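Local coordinates for protein SAM dependent methyltransferase (PDB 3DH0) that binds S-adenosylmethionine and probably acts as a methyltransferase that uses it as methyl donor, at residues A[23-33]-A[177-188]. Sequence-based numbering, arbitrary orientation.
Sequences LFDPEKVLKEF and RVVEVGKYCFGV
Arg177, on the edge strand 174-181, reaches across to the C-terminal part of helix 26-33 and meets Glu32 and Phe33 together. Its chain bends at chi3 (43°), which brings NH2 to 3.4 Å from Glu32 OE2, a salt bridge with the carboxylate and guanidinium planes turned 46° apart. Glu32 has CG anti to its backbone N and an extended chain beyond, which carries the carboxylate to the guanidinium. The same NH2 lies over the centre of one face of the Phe33 ring; with Arg177 CZ 5.2 Å from the ring centroid, the cation-pi attraction is weak at most. Further along, Val181 faces Phe24, in the loop that leads into helix 26-33, and makes the main apolar contact: its CG1 sits 3.4 Å from Phe24 CB and packs obliquely against the Phe24 ring, while Val29 CG2 approaches the same methyl more loosely. Gly182 follows at the turn, with positive phi, and its CA points a C-H at Leu23 O, 3.5 Å away. The returning strand passes Phe33 at Gly187 and Val188: the ring turns its edge to this backbone, CE2 lying 3.3 Å from Val188 O; the ring thus has the guanidinium above one face and main chain at its edge. Ile142 of strand 137-144 also touches Val29, while Pro26 and Leu30 touch helix 52-59. The Phe24 ring meets that of Tyr51, and the Phe24 side chain comes within about 7 Å of the bound S-adenosylmethionine. Docking an N-terminal helix, running nearly antiparallel to strand 177-181 (172°), against a C-terminal beta hairpin fits the class I methyltransferase fold, a Rossmann-like sheet of strand order 3-2-1-4-5-7-6 whose antiparallel strand 185-191 lies between strands 137-144 and 174-181.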
# COMPACT_ATOMS: atom_id res chain seq x y z
N LEU A 23 -3.71 7.51 -13.11
CA LEU A 23 -2.33 7.22 -12.74
C LEU A 23 -1.93 5.85 -13.23
O LEU A 23 -0.85 5.66 -13.79
CB LEU A 23 -2.14 7.30 -11.23
CG LEU A 23 -2.08 8.70 -10.60
CD1 LEU A 23 -3.34 9.48 -10.93
CD2 LEU A 23 -1.92 8.57 -9.10
N PHE A 24 -2.83 4.89 -13.01
CA PHE A 24 -2.63 3.51 -13.42
C PHE A 24 -3.88 2.71 -13.14
O PHE A 24 -4.67 3.07 -12.26
CB PHE A 24 -1.44 2.89 -12.68
CG PHE A 24 -1.63 2.76 -11.21
CD1 PHE A 24 -2.29 1.65 -10.67
CD2 PHE A 24 -1.15 3.74 -10.35
CE1 PHE A 24 -2.45 1.51 -9.30
CE2 PHE A 24 -1.31 3.62 -8.97
CZ PHE A 24 -1.96 2.50 -8.44
N ASP A 25 -4.09 1.64 -13.89
CA ASP A 25 -5.26 0.78 -13.70
C ASP A 25 -5.04 -0.05 -12.43
O ASP A 25 -4.10 -0.84 -12.35
CB ASP A 25 -5.42 -0.15 -14.90
CG ASP A 25 -6.73 -0.89 -14.87
OD1 ASP A 25 -7.58 -0.60 -15.74
OD2 ASP A 25 -6.91 -1.74 -13.98
N PRO A 26 -5.91 0.13 -11.43
CA PRO A 26 -5.79 -0.61 -10.17
C PRO A 26 -5.70 -2.13 -10.27
O PRO A 26 -4.73 -2.70 -9.79
CB PRO A 26 -7.02 -0.14 -9.40
CG PRO A 26 -7.15 1.26 -9.84
CD PRO A 26 -6.98 1.13 -11.33
N GLU A 27 -6.69 -2.79 -10.88
CA GLU A 27 -6.58 -4.24 -10.94
C GLU A 27 -5.61 -4.79 -11.96
O GLU A 27 -5.16 -5.94 -11.84
CB GLU A 27 -7.94 -4.93 -11.09
CG GLU A 27 -8.97 -4.31 -11.97
CD GLU A 27 -10.30 -5.07 -11.87
OE1 GLU A 27 -10.29 -6.30 -12.12
OE2 GLU A 27 -11.34 -4.47 -11.52
N LYS A 28 -5.27 -3.99 -12.96
CA LYS A 28 -4.32 -4.45 -13.94
C LYS A 28 -3.00 -4.60 -13.21
O LYS A 28 -2.36 -5.65 -13.26
CB LYS A 28 -4.19 -3.43 -15.09
CG LYS A 28 -3.17 -3.86 -16.14
CD LYS A 28 -3.33 -3.14 -17.46
CE LYS A 28 -2.38 -3.73 -18.50
NZ LYS A 28 -2.34 -2.95 -19.77
N VAL A 29 -2.61 -3.54 -12.52
CA VAL A 29 -1.36 -3.54 -11.77
C VAL A 29 -1.30 -4.63 -10.69
O VAL A 29 -0.29 -5.33 -10.59
CB VAL A 29 -1.12 -2.17 -11.12
CG1 VAL A 29 0.13 -2.20 -10.24
CG2 VAL A 29 -0.96 -1.12 -12.21
N LEU A 30 -2.36 -4.77 -9.91
CA LEU A 30 -2.39 -5.77 -8.84
C LEU A 30 -2.25 -7.19 -9.37
O LEU A 30 -1.44 -7.98 -8.86
CB LEU A 30 -3.70 -5.69 -8.05
CG LEU A 30 -3.99 -4.48 -7.17
CD1 LEU A 30 -5.48 -4.43 -6.86
CD2 LEU A 30 -3.17 -4.54 -5.91
N LYS A 31 -3.07 -7.51 -10.37
CA LYS A 31 -3.08 -8.83 -10.98
C LYS A 31 -1.70 -9.16 -11.51
O LYS A 31 -1.25 -10.30 -11.44
CB LYS A 31 -4.09 -8.87 -12.13
CG LYS A 31 -4.31 -10.25 -12.73
CD LYS A 31 -3.35 -10.55 -13.87
CE LYS A 31 -3.67 -11.93 -14.47
NZ LYS A 31 -5.12 -12.07 -14.87
N GLU A 32 -1.03 -8.15 -12.02
CA GLU A 32 0.29 -8.35 -12.57
C GLU A 32 1.32 -8.56 -11.46
O GLU A 32 2.28 -9.31 -11.63
CB GLU A 32 0.64 -7.14 -13.42
CG GLU A 32 1.94 -7.27 -14.19
CD GLU A 32 2.39 -5.93 -14.72
OE1 GLU A 32 1.62 -5.32 -15.52
OE2 GLU A 32 3.49 -5.48 -14.32
N PHE A 33 1.12 -7.90 -10.32
CA PHE A 33 2.05 -8.03 -9.19
C PHE A 33 1.84 -9.30 -8.36
O PHE A 33 2.58 -9.54 -7.40
CB PHE A 33 1.98 -6.82 -8.28
CG PHE A 33 2.90 -5.70 -8.67
CD1 PHE A 33 2.56 -4.82 -9.69
CD2 PHE A 33 4.13 -5.55 -8.03
CE1 PHE A 33 3.43 -3.78 -10.06
CE2 PHE A 33 5.01 -4.52 -8.39
CZ PHE A 33 4.66 -3.64 -9.41
N ARG A 177 11.68 -7.00 -9.39
CA ARG A 177 11.29 -6.16 -10.50
C ARG A 177 11.13 -4.70 -10.09
O ARG A 177 10.82 -4.40 -8.95
CB ARG A 177 9.96 -6.64 -11.08
CG ARG A 177 10.06 -7.58 -12.25
CD ARG A 177 8.78 -8.39 -12.41
NE ARG A 177 7.58 -7.55 -12.25
CZ ARG A 177 6.34 -8.02 -12.12
NH1 ARG A 177 6.11 -9.33 -12.13
NH2 ARG A 177 5.33 -7.17 -11.97
N VAL A 178 11.34 -3.81 -11.05
CA VAL A 178 11.17 -2.38 -10.84
C VAL A 178 10.70 -1.88 -12.18
O VAL A 178 11.49 -1.77 -13.10
CB VAL A 178 12.48 -1.68 -10.43
CG1 VAL A 178 12.29 -0.19 -10.48
CG2 VAL A 178 12.87 -2.09 -9.03
N VAL A 179 9.41 -1.59 -12.30
CA VAL A 179 8.82 -1.14 -13.55
C VAL A 179 8.10 0.20 -13.43
O VAL A 179 7.54 0.52 -12.38
CB VAL A 179 7.79 -2.17 -14.07
CG1 VAL A 179 7.27 -1.76 -15.46
CG2 VAL A 179 8.43 -3.55 -14.12
N GLU A 180 8.10 0.98 -14.52
CA GLU A 180 7.42 2.26 -14.53
C GLU A 180 5.92 1.98 -14.45
O GLU A 180 5.45 0.97 -14.96
CB GLU A 180 7.73 3.02 -15.83
CG GLU A 180 9.20 3.34 -16.02
CD GLU A 180 9.44 4.32 -17.16
OE1 GLU A 180 8.59 4.37 -18.08
OE2 GLU A 180 10.48 5.04 -17.13
N VAL A 181 5.18 2.85 -13.78
CA VAL A 181 3.75 2.68 -13.63
C VAL A 181 3.02 3.93 -14.11
O VAL A 181 2.89 4.91 -13.37
CB VAL A 181 3.39 2.38 -12.15
CG1 VAL A 181 1.88 2.34 -11.96
CG2 VAL A 181 3.99 1.05 -11.74
N GLY A 182 2.58 3.88 -15.36
CA GLY A 182 1.85 4.99 -15.94
C GLY A 182 2.38 6.42 -15.88
O GLY A 182 1.80 7.27 -15.21
N LYS A 183 3.49 6.69 -16.55
CA LYS A 183 4.02 8.06 -16.61
C LYS A 183 4.34 8.87 -15.35
O LYS A 183 5.18 9.75 -15.40
CB LYS A 183 3.08 8.91 -17.47
CG LYS A 183 3.26 8.72 -18.97
CD LYS A 183 1.97 8.32 -19.68
CE LYS A 183 2.23 8.02 -21.18
NZ LYS A 183 1.01 7.53 -21.91
N TYR A 184 3.66 8.62 -14.24
CA TYR A 184 3.95 9.42 -13.05
C TYR A 184 4.55 8.62 -11.92
O TYR A 184 5.21 9.18 -11.04
CB TYR A 184 2.69 10.11 -12.54
CG TYR A 184 2.04 11.10 -13.48
CD1 TYR A 184 0.93 10.74 -14.26
CD2 TYR A 184 2.50 12.42 -13.55
CE1 TYR A 184 0.28 11.67 -15.08
CE2 TYR A 184 1.88 13.36 -14.37
CZ TYR A 184 0.76 12.99 -15.13
OH TYR A 184 0.12 13.94 -15.89
N CYS A 185 4.31 7.32 -11.91
CA CYS A 185 4.82 6.49 -10.84
C CYS A 185 5.64 5.32 -11.32
O CYS A 185 5.79 5.09 -12.52
CB CYS A 185 3.65 5.94 -10.03
SG CYS A 185 2.24 7.02 -9.97
N PHE A 186 6.18 4.60 -10.35
CA PHE A 186 6.96 3.40 -10.59
C PHE A 186 6.41 2.35 -9.63
O PHE A 186 5.56 2.63 -8.79
CB PHE A 186 8.44 3.65 -10.35
CG PHE A 186 8.78 4.10 -8.97
CD1 PHE A 186 8.76 3.20 -7.91
CD2 PHE A 186 9.13 5.42 -8.72
CE1 PHE A 186 9.10 3.61 -6.63
CE2 PHE A 186 9.46 5.85 -7.44
CZ PHE A 186 9.45 4.94 -6.39
N GLY A 187 6.88 1.12 -9.76
CA GLY A 187 6.42 0.07 -8.89
C GLY A 187 7.58 -0.85 -8.63
O GLY A 187 8.51 -0.92 -9.42
N VAL A 188 7.55 -1.53 -7.49
CA VAL A 188 8.61 -2.46 -7.16
C VAL A 188 8.01 -3.77 -6.67
O VAL A 188 7.07 -3.79 -5.88
CB VAL A 188 9.59 -1.86 -6.11
CG1 VAL A 188 8.86 -0.90 -5.22
CG2 VAL A 188 10.24 -2.97 -5.31